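Local coordinates for protein transglutaminase elicitor (Phytophthora sojae, PDB 3TW5) that probably catalyses the cross-linking of glutamine and lysine side chains of proteins, and is an elicitor recognised by plant innate immunity, at residues Asp86-Arg91 with Tyr119-Trp124; Tyr272-Leu277 with Gly301-Tyr306; Ile136-Pro141 with Met357-Ser362. The protein carries 1 engineered substitution. One frame throughout, in Å; residues are numbered along the deposited sequence.

Contact 1 of 3, residues Asp86-Arg91 with Tyr119-Trp124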
loop_
_atom_site.group_PDB
_atom_site.type_symbol
_atom_site.label_atom_id
_atom_site.label_comp_id
_atom_site.label_asym_id
_atom_site.label_seq_id
_atom_site.Cartn_x
_atom_site.Cartn_y
_atom_site.Cartn_z
ATOM N N ASP A 86 12.177 19.035 -7.949
ATOM C CA ASP A 86 13.615 19.155 -8.206
ATOM C C ASP A 86 14.336 17.813 -8.333
ATOM O O ASP A 86 15.461 17.758 -8.833
ATOM C CB ASP A 86 14.289 20.027 -7.145
ATOM C CG ASP A 86 14.122 21.515 -7.413
ATOM O OD1 ASP A 86 13.943 21.904 -8.588
ATOM O OD2 ASP A 86 14.183 22.300 -6.445
ATOM N N SER A 87 13.684 16.738 -7.893
ATOM C CA SER A 87 14.238 15.389 -8.016
ATOM C C SER A 87 14.198 14.861 -9.454
ATOM O O SER A 87 14.762 13.805 -9.746
ATOM C CB SER A 87 13.524 14.419 -7.067
ATOM O OG SER A 87 12.227 14.094 -7.532
ATOM N N GLN A 88 13.536 15.599 -10.344
ATOM C CA GLN A 88 13.385 15.189 -11.740
ATOM C C GLN A 88 13.979 16.211 -12.719
ATOM O O GLN A 88 13.474 16.383 -13.833
ATOM C CB GLN A 88 11.910 14.925 -12.070
ATOM C CG GLN A 88 11.163 14.022 -11.082
ATOM C CD GLN A 88 11.668 12.586 -11.058
ATOM O OE1 GLN A 88 11.814 11.991 -9.993
ATOM N NE2 GLN A 88 11.932 12.024 -12.231
ATOM N N SER A 89 15.063 16.867 -12.298
ATOM C CA SER A 89 15.770 17.876 -13.101
ATOM C C SER A 89 16.124 17.394 -14.507
ATOM O O SER A 89 16.230 18.199 -15.435
ATOM C CB SER A 89 17.054 18.319 -12.394
ATOM O OG SER A 89 16.823 18.608 -11.030
ATOM N N GLY A 90 16.309 16.084 -14.652
ATOM C CA GLY A 90 16.715 15.481 -15.917
ATOM C C GLY A 90 15.616 15.359 -16.957
ATOM O O GLY A 90 15.897 15.142 -18.136
ATOM N N ARG A 91 14.366 15.501 -16.522
ATOM C CA ARG A 91 13.212 15.386 -17.416
ATOM C C ARG A 91 13.015 16.654 -18.249
ATOM O O ARG A 91 13.596 17.699 -17.941
ATOM C CB ARG A 91 11.951 15.046 -16.619
ATOM C CG ARG A 91 12.089 13.774 -15.803
ATOM C CD ARG A 91 10.751 13.231 -15.347
ATOM N NE ARG A 91 10.866 11.832 -14.943
ATOM C CZ ARG A 91 10.673 10.794 -15.752
ATOM N NH1 ARG A 91 10.340 10.986 -17.023
ATOM N NH2 ARG A 91 10.811 9.559 -15.287
ATOM N N TYR A 119 9.414 20.880 -14.807
ATOM C CA TYR A 119 9.749 19.682 -15.576
ATOM C C TYR A 119 8.517 18.815 -15.805
ATOM O O TYR A 119 7.546 18.892 -15.047
ATOM C CB TYR A 119 10.835 18.866 -14.859
ATOM C CG TYR A 119 12.013 19.686 -14.373
ATOM C CD1 TYR A 119 13.060 20.022 -15.232
ATOM C CD2 TYR A 119 12.078 20.128 -13.052
ATOM C CE1 TYR A 119 14.140 20.777 -14.790
ATOM C CE2 TYR A 119 13.154 20.884 -12.600
ATOM C CZ TYR A 119 14.179 21.205 -13.473
ATOM O OH TYR A 119 15.244 21.952 -13.025
ATOM N N CYS A 120 8.564 17.994 -16.853
ATOM C CA CYS A 120 7.477 17.068 -17.175
ATOM C C CYS A 120 7.598 15.775 -16.367
ATOM O O CYS A 120 8.397 14.894 -16.698
ATOM C CB CYS A 120 7.450 16.758 -18.677
ATOM S SG CYS A 120 7.265 18.200 -19.749
ATOM N N ILE A 121 6.793 15.674 -15.312
ATOM C CA ILE A 121 6.829 14.539 -14.389
ATOM C C ILE A 121 5.539 13.714 -14.492
ATOM O O ILE A 121 4.445 14.283 -14.496
ATOM C CB ILE A 121 7.043 15.021 -12.925
ATOM C CG1 ILE A 121 8.330 15.848 -12.818
ATOM C CG2 ILE A 121 7.080 13.842 -11.954
ATOM C CD1 ILE A 121 8.437 16.703 -11.569
ATOM N N PRO A 122 5.665 12.372 -14.600
ATOM C CA PRO A 122 4.508 11.476 -14.522
ATOM C C PRO A 122 3.749 11.660 -13.211
ATOM O O PRO A 122 4.365 11.786 -12.148
ATOM C CB PRO A 122 5.139 10.083 -14.580
ATOM C CG PRO A 122 6.390 10.280 -15.346
ATOM C CD PRO A 122 6.897 11.637 -14.949
ATOM N N THR A 123 2.422 11.674 -13.295
ATOM C CA THR A 123 1.571 12.013 -12.152
ATOM C C THR A 123 1.408 10.887 -11.128
ATOM O O THR A 123 0.901 11.113 -10.028
ATOM C CB THR A 123 0.175 12.503 -12.604
ATOM O OG1 THR A 123 -0.357 11.604 -13.585
ATOM C CG2 THR A 123 0.265 13.900 -13.198
ATOM N N TRP A 124 1.841 9.682 -11.486
ATOM C CA TRP A 124 1.725 8.536 -10.589
ATOM C C TRP A 124 2.912 8.391 -9.632
ATOM O O TRP A 124 2.804 7.721 -8.601
ATOM C CB TRP A 124 1.478 7.247 -11.377
ATOM C CG TRP A 124 2.647 6.765 -12.182
ATOM C CD1 TRP A 124 2.970 7.125 -13.458
ATOM C CD2 TRP A 124 3.637 5.814 -11.768
ATOM N NE1 TRP A 124 4.104 6.464 -13.864
ATOM C CE2 TRP A 124 4.535 5.652 -12.846
ATOM C CE3 TRP A 124 3.856 5.087 -10.586
ATOM C CZ2 TRP A 124 5.639 4.787 -12.782
ATOM C CZ3 TRP A 124 4.954 4.227 -10.522
ATOM C CH2 TRP A 124 5.831 4.088 -11.615
#
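S89 and D86, both in touch with the Y119 ring, are joined to each other by S89 OG donating to D86 O over 2.7 Å. The donor is tilted 29° from the carbonyl plane. A second internal bond, R91 N to Q88 O at 3.0 Å, closes a type I beta turn from Q88 to R91. This loop, which follows helix 72-82, packs on the middle strand, 118-122, of a small three-stranded antiparallel sheet. S89 CA stands 3.8 Å from the Y119 ring centroid and 16° off its normal, a CH-pi contact, and Q88 O lies over the same face. D86 OD1 comes instead to the ring edge, near its plane, while D86 OD2 forms a salt bridge with R112.

Farther along the strand, Q88 and I121 make an aliphatic contact, crossing at about a right angle with CB and CG of Q88 each 3.8 Å from I121 CG1. R91 is extended from CG to NE, which carries it past the C120 carbonyl until P122 CD lies over one face of the guanidinium, 4.0 Å from R91 CZ. C120 itself is tied by a disulfide to C100. With no hydrogen bond between the two segments, the chemistry implies that they adhere by CH-pi and van der Waals contact, backbone bonding to the strand taking over at K92 with C120.

Contact 2 of 3, residues Tyr272-Leu277 with Gly301-Tyr306; sequences YVKSRL and GQYYYY
Neighbouring antiparallel strands of the large antiparallel sheet meet here, V273 pairing with Y306, S275 with Y304 and L277 with Q302 as hydrogen-bonded pairs, and K274 with Y305 and R276 with Y303 as the non-hydrogen-bonded pairs between them. Each hydrogen-bonded pair supplies both of its possible backbone bonds. Among the six, V273 N to Y306 O measures 2.8 Å. The longest, L277 N to Q302 O, measures 3.2 Å, and every N-H...O angle is at least 151°. The backbones of K274 and R276 are bonded on their other side to strand 232-246, at Y241, E242 and K239, so strand 269-280 is an inner strand with both of its edges in use. On strand 299-310, the backbone of Y305 is bonded on the far side to V322.

On the side-chain face of V273, S275 and Y306, the hydroxyls S275 OG and Y306 OH share a hydrogen bond of 2.8 Å whose direction is not fixed. Y306 OH is bonded to H206 ND1 of helix 202-215 as well, giving it two partners. Because Y306 CG sits between the backbone N and the carbonyl carbon (chi1 46°), the ring lies back over the neighbouring strand, with V273 O above its centre and V273 CB 3.6 Å from Y306 CE2.

The face of K274, R276 and Y303 carries two cation-pi contacts to one ring. K274 NZ lies 4.6 Å from the Y303 centroid over one face, and R276 CZ lies 4.9 Å from it over the opposite face, its guanidinium turned 61° from the ring plane. That guanidinium is also covered by backbone: Q302 N sits over its centre, and G301 CA approaches R276 NH1 to 3.5 Å.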
loop_
_atom_site.group_PDB
_atom_site.type_symbol
_atom_site.label_atom_id
_atom_site.label_comp_id
_atom_site.label_asym_id
_atom_site.label_seq_id
_atom_site.Cartn_x
_atom_site.Cartn_y
_atom_site.Cartn_z
ATOM N N TYR A 272 -13.469 -24.036 -6.784
ATOM C CA TYR A 272 -13.631 -22.704 -7.348
ATOM C C TYR A 272 -13.861 -21.725 -6.214
ATOM O O TYR A 272 -14.775 -21.901 -5.409
ATOM C CB TYR A 272 -14.804 -22.658 -8.332
ATOM C CG TYR A 272 -15.200 -21.256 -8.757
ATOM C CD1 TYR A 272 -14.533 -20.605 -9.793
ATOM C CD2 TYR A 272 -16.241 -20.581 -8.121
ATOM C CE1 TYR A 272 -14.891 -19.324 -10.184
ATOM C CE2 TYR A 272 -16.604 -19.300 -8.504
ATOM C CZ TYR A 272 -15.925 -18.677 -9.536
ATOM O OH TYR A 272 -16.284 -17.405 -9.920
ATOM N N VAL A 273 -13.022 -20.699 -6.150
ATOM C CA VAL A 273 -13.129 -19.699 -5.098
ATOM C C VAL A 273 -13.334 -18.317 -5.695
ATOM O O VAL A 273 -12.659 -17.932 -6.649
ATOM C CB VAL A 273 -11.892 -19.703 -4.157
ATOM C CG1 VAL A 273 -12.036 -18.657 -3.051
ATOM C CG2 VAL A 273 -11.680 -21.082 -3.547
ATOM N N LYS A 274 -14.300 -17.597 -5.138
ATOM C CA LYS A 274 -14.473 -16.183 -5.400
ATOM C C LYS A 274 -14.302 -15.461 -4.074
ATOM O O LYS A 274 -15.031 -15.727 -3.112
ATOM C CB LYS A 274 -15.855 -15.908 -5.991
ATOM C CG LYS A 274 -16.238 -14.431 -6.059
ATOM C CD LYS A 274 -17.651 -14.267 -6.598
ATOM C CE LYS A 274 -18.166 -12.860 -6.386
ATOM N NZ LYS A 274 -19.493 -12.666 -7.013
ATOM N N SER A 275 -13.319 -14.564 -4.023
ATOM C CA SER A 275 -12.992 -13.830 -2.802
ATOM C C SER A 275 -12.728 -12.366 -3.106
ATOM O O SER A 275 -12.426 -12.008 -4.245
ATOM C CB SER A 275 -11.781 -14.452 -2.103
ATOM O OG SER A 275 -10.653 -14.470 -2.957
ATOM N N ARG A 276 -12.849 -11.524 -2.083
ATOM C CA ARG A 276 -12.635 -10.092 -2.240
ATOM C C ARG A 276 -11.568 -9.574 -1.283
ATOM O O ARG A 276 -11.609 -9.839 -0.078
ATOM C CB ARG A 276 -13.951 -9.325 -2.072
ATOM C CG ARG A 276 -13.802 -7.865 -1.659
ATOM C CD ARG A 276 -15.129 -7.143 -1.694
ATOM N NE ARG A 276 -15.346 -6.516 -2.992
ATOM C CZ ARG A 276 -15.334 -5.202 -3.201
ATOM N NH1 ARG A 276 -15.133 -4.361 -2.190
ATOM N NH2 ARG A 276 -15.535 -4.728 -4.425
ATOM N N LEU A 277 -10.610 -8.843 -1.845
ATOM C CA LEU A 277 -9.604 -8.139 -1.069
ATOM C C LEU A 277 -10.058 -6.697 -0.886
ATOM O O LEU A 277 -10.575 -6.084 -1.819
ATOM C CB LEU A 277 -8.252 -8.195 -1.783
ATOM C CG LEU A 277 -6.992 -7.821 -0.997
ATOM C CD1 LEU A 277 -6.743 -8.798 0.141
ATOM C CD2 LEU A 277 -5.790 -7.767 -1.927
ATOM N N GLY A 301 -12.233 -2.238 -3.007
ATOM C CA GLY A 301 -11.858 -3.637 -3.156
ATOM C C GLY A 301 -12.013 -4.199 -4.553
ATOM O O GLY A 301 -12.385 -3.489 -5.488
ATOM N N GLN A 302 -11.718 -5.487 -4.687
ATOM C CA GLN A 302 -11.816 -6.183 -5.962
ATOM C C GLN A 302 -12.081 -7.667 -5.745
ATOM O O GLN A 302 -11.561 -8.269 -4.801
ATOM C CB GLN A 302 -10.532 -5.998 -6.770
ATOM C CG GLN A 302 -10.640 -6.432 -8.218
ATOM C CD GLN A 302 -9.553 -5.833 -9.082
ATOM O OE1 GLN A 302 -8.367 -6.129 -8.911
ATOM N NE2 GLN A 302 -9.951 -4.985 -10.025
ATOM N N TYR A 303 -12.895 -8.250 -6.618
ATOM C CA TYR A 303 -13.127 -9.684 -6.589
ATOM C C TYR A 303 -12.029 -10.413 -7.347
ATOM O O TYR A 303 -11.467 -9.886 -8.312
ATOM C CB TYR A 303 -14.499 -10.036 -7.169
ATOM C CG TYR A 303 -15.661 -9.631 -6.293
ATOM C CD1 TYR A 303 -15.992 -10.362 -5.154
ATOM C CD2 TYR A 303 -16.433 -8.513 -6.607
ATOM C CE1 TYR A 303 -17.064 -9.990 -4.347
ATOM C CE2 TYR A 303 -17.506 -8.130 -5.808
ATOM C CZ TYR A 303 -17.818 -8.871 -4.682
ATOM O OH TYR A 303 -18.881 -8.487 -3.893
ATOM N N TYR A 304 -11.720 -11.618 -6.885
ATOM C CA TYR A 304 -10.758 -12.485 -7.548
ATOM C C TYR A 304 -11.331 -13.884 -7.664
ATOM O O TYR A 304 -11.948 -14.397 -6.728
ATOM C CB TYR A 304 -9.424 -12.502 -6.796
ATOM C CG TYR A 304 -8.776 -11.142 -6.699
ATOM C CD1 TYR A 304 -8.201 -10.542 -7.821
ATOM C CD2 TYR A 304 -8.747 -10.449 -5.491
ATOM C CE1 TYR A 304 -7.610 -9.287 -7.740
ATOM C CE2 TYR A 304 -8.155 -9.191 -5.398
ATOM C CZ TYR A 304 -7.589 -8.619 -6.527
ATOM O OH TYR A 304 -7.002 -7.378 -6.445
ATOM N N TYR A 305 -11.124 -14.486 -8.827
ATOM C CA TYR A 305 -11.694 -15.783 -9.151
ATOM C C TYR A 305 -10.560 -16.735 -9.488
ATOM O O TYR A 305 -9.720 -16.437 -10.340
ATOM C CB TYR A 305 -12.669 -15.658 -10.329
ATOM C CG TYR A 305 -13.567 -14.441 -10.249
ATOM C CD1 TYR A 305 -14.808 -14.505 -9.613
ATOM C CD2 TYR A 305 -13.168 -13.220 -10.797
ATOM C CE1 TYR A 305 -15.631 -13.385 -9.530
ATOM C CE2 TYR A 305 -13.979 -12.096 -10.718
ATOM C CZ TYR A 305 -15.209 -12.184 -10.085
ATOM O OH TYR A 305 -16.013 -11.067 -10.010
ATOM N N TYR A 306 -10.535 -17.875 -8.809
ATOM C CA TYR A 306 -9.475 -18.849 -9.003
ATOM C C TYR A 306 -9.885 -20.267 -8.632
ATOM O O TYR A 306 -10.767 -20.478 -7.796
ATOM C CB TYR A 306 -8.208 -18.436 -8.235
ATOM C CG TYR A 306 -8.429 -17.979 -6.805
ATOM C CD1 TYR A 306 -8.686 -16.640 -6.510
ATOM C CD2 TYR A 306 -8.359 -18.885 -5.746
ATOM C CE1 TYR A 306 -8.883 -16.215 -5.198
ATOM C CE2 TYR A 306 -8.550 -18.470 -4.429
ATOM C CZ TYR A 306 -8.812 -17.135 -4.164
ATOM O OH TYR A 306 -9.000 -16.726 -2.865
#

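Contact 3 of 3, residues Ile136-Pro141 with Met357-Ser362; sequences ILETEP and MLLKKS
L359 bears the largest share of burial, packing on P141 and on the methylene of E138. The two methyls of L359 are divided between the partners. CD2 lies 3.8 Å from P141 CG, the leucine and the proline ring running side by side in the same direction. CD1 lies 3.8 Å from E138 CG, the two side chains crossing at about a right angle. With its CG anti to the carbonyl carbon (chi1 -77°), L359 directs this fork at the loop that follows helix 128-137. T139 adds a looser touch through its O, 4.4 Å from L359 CD2.

Polar groups lie alongside this packing and find their partners beyond it. The bend of E138 at chi2 (75°) turns the methylene to the leucine and lets the buried carboxylate reach the tyrosine hydroxyls, OE1 that of Y165 and OE2 that of Y352. S362 OG is 3.3 Å from P141 CB, yet its hydrogen bond is to C143 O. No hydrogen bond passes directly between the segments.

Among its neighbours, the contact joins the loop after helix 128-137 to the C-terminal helix 352-364. The disulfide C143-C365 joins the chain just past P141 to the residue after that helix. Helix 154-167 packs against helix 352-364 too, with V161 touching L359 and L157 touching S362, and V145 of strand 145-147 also reaches S362.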
loop_
_atom_site.group_PDB
_atom_site.type_symbol
_atom_site.label_atom_id
_atom_site.label_comp_id
_atom_site.label_asym_id
_atom_site.label_seq_id
_atom_site.Cartn_x
_atom_site.Cartn_y
_atom_site.Cartn_z
ATOM N N ILE A 136 -0.554 1.213 8.320
ATOM C CA ILE A 136 -0.648 0.013 9.146
ATOM C C ILE A 136 -0.025 0.227 10.528
ATOM O O ILE A 136 -0.734 0.218 11.537
ATOM C CB ILE A 136 -0.005 -1.215 8.447
ATOM C CG1 ILE A 136 -0.702 -1.497 7.111
ATOM C CG2 ILE A 136 -0.043 -2.443 9.361
ATOM C CD1 ILE A 136 0.121 -2.318 6.139
ATOM N N LEU A 137 1.289 0.442 10.565
ATOM C CA LEU A 137 2.045 0.441 11.818
ATOM C C LEU A 137 1.781 1.642 12.715
ATOM O O LEU A 137 1.860 1.528 13.940
ATOM C CB LEU A 137 3.552 0.330 11.549
ATOM C CG LEU A 137 4.104 -0.934 10.886
ATOM C CD1 LEU A 137 5.559 -0.707 10.537
ATOM C CD2 LEU A 137 3.942 -2.177 11.761
ATOM N N GLU A 138 1.468 2.782 12.108
ATOM C CA GLU A 138 1.314 4.028 12.857
ATOM C C GLU A 138 -0.150 4.326 13.202
ATOM O O GLU A 138 -1.017 4.309 12.326
ATOM C CB GLU A 138 1.933 5.188 12.072
ATOM C CG GLU A 138 2.746 6.152 12.910
ATOM C CD GLU A 138 4.100 5.591 13.311
ATOM O OE1 GLU A 138 4.846 5.117 12.426
ATOM O OE2 GLU A 138 4.422 5.635 14.516
ATOM N N THR A 139 -0.412 4.580 14.485
ATOM C CA THR A 139 -1.730 5.008 14.954
ATOM C C THR A 139 -2.113 6.304 14.248
ATOM O O THR A 139 -1.291 7.219 14.149
ATOM C CB THR A 139 -1.737 5.238 16.483
ATOM O OG1 THR A 139 -1.246 4.072 17.153
ATOM C CG2 THR A 139 -3.141 5.541 16.987
ATOM N N GLU A 140 -3.348 6.380 13.754
ATOM C CA GLU A 140 -3.808 7.543 12.994
ATOM C C GLU A 140 -3.835 8.818 13.832
ATOM O O GLU A 140 -4.319 8.797 14.964
ATOM C CB GLU A 140 -5.194 7.296 12.392
ATOM C CG GLU A 140 -5.646 8.402 11.439
ATOM C CD GLU A 140 -7.083 8.263 10.993
ATOM O OE1 GLU A 140 -7.361 8.546 9.809
ATOM O OE2 GLU A 140 -7.937 7.883 11.822
ATOM N N PRO A 141 -3.306 9.928 13.277
ATOM C CA PRO A 141 -3.493 11.241 13.881
ATOM C C PRO A 141 -4.981 11.564 13.955
ATOM O O PRO A 141 -5.692 11.420 12.955
ATOM C CB PRO A 141 -2.804 12.186 12.891
ATOM C CG PRO A 141 -1.837 11.352 12.172
ATOM C CD PRO A 141 -2.438 9.990 12.087
ATOM N N MET A 357 6.765 12.323 18.334
ATOM C CA MET A 357 6.312 13.189 19.420
ATOM C C MET A 357 4.963 13.832 19.088
ATOM O O MET A 357 4.059 13.855 19.928
ATOM C CB MET A 357 7.384 14.248 19.724
ATOM C CG MET A 357 7.037 15.251 20.825
ATOM S SD MET A 357 6.184 16.732 20.226
ATOM C CE MET A 357 7.433 17.444 19.156
ATOM N N LEU A 358 4.840 14.336 17.862
ATOM C CA LEU A 358 3.610 14.979 17.398
ATOM C C LEU A 358 2.488 13.967 17.160
ATOM O O LEU A 358 1.326 14.244 17.464
ATOM C CB LEU A 358 3.874 15.803 16.133
ATOM C CG LEU A 358 4.736 17.067 16.247
ATOM C CD1 LEU A 358 5.047 17.620 14.868
ATOM C CD2 LEU A 358 4.077 18.135 17.115
ATOM N N LEU A 359 2.850 12.800 16.626
ATOM C CA LEU A 359 1.904 11.706 16.399
ATOM C C LEU A 359 1.251 11.212 17.690
ATOM O O LEU A 359 0.054 10.921 17.711
ATOM C CB LEU A 359 2.594 10.537 15.692
ATOM C CG LEU A 359 2.873 10.652 14.192
ATOM C CD1 LEU A 359 3.939 9.651 13.788
ATOM C CD2 LEU A 359 1.611 10.453 13.365
ATOM N N LYS A 360 2.043 11.118 18.759
ATOM C CA LYS A 360 1.546 10.658 20.054
ATOM C C LYS A 360 0.527 11.632 20.641
ATOM O O LYS A 360 -0.470 11.212 21.230
ATOM C CB LYS A 360 2.696 10.446 21.045
ATOM C CG LYS A 360 2.285 9.683 22.298
ATOM C CD LYS A 360 3.209 9.965 23.471
ATOM C CE LYS A 360 2.666 9.333 24.748
ATOM N NZ LYS A 360 3.558 9.570 25.916
ATOM N N LYS A 361 0.785 12.926 20.472
ATOM C CA LYS A 361 -0.118 13.966 20.954
ATOM C C LYS A 361 -1.394 14.036 20.122
ATOM O O LYS A 361 -2.468 14.320 20.648
ATOM C CB LYS A 361 0.581 15.326 20.959
ATOM C CG LYS A 361 1.644 15.469 22.031
ATOM C CD LYS A 361 2.300 16.834 21.966
ATOM C CE LYS A 361 3.321 16.998 23.075
ATOM N NZ LYS A 361 4.062 18.276 22.929
ATOM N N SER A 362 -1.269 13.768 18.825
ATOM C CA SER A 362 -2.407 13.803 17.912
ATOM C C SER A 362 -3.400 12.673 18.175
ATOM O O SER A 362 -4.614 12.882 18.122
ATOM C CB SER A 362 -1.927 13.744 16.467
ATOM O OG SER A 362 -2.950 14.153 15.583
#

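How the contacts relate
The three contacts are separate sites and none touches another. Contacts 1 and 2 lie on opposite sides of the chain's centre, their own centres 37 Å apart and their nearest atoms about 17 Å apart. Contact 3 comes within about 11 Å of contact 2 at the nearest atoms, although the centres are 33 Å apart. Contacts 1 and 3 are neighbours in sequence, strand 118-122 being followed by helix 128-137; their centres are 31 Å apart, their nearest atoms about 18 Å. Contact 3 joins segments 216 residues apart, and both strands of contact 2 belong to the intervening chain. A bound 3-cyclohexyl-1-propylsulfonic acid (CXS), probably from the crystallisation liquor, lies about 4 Å from the Y272 side chain.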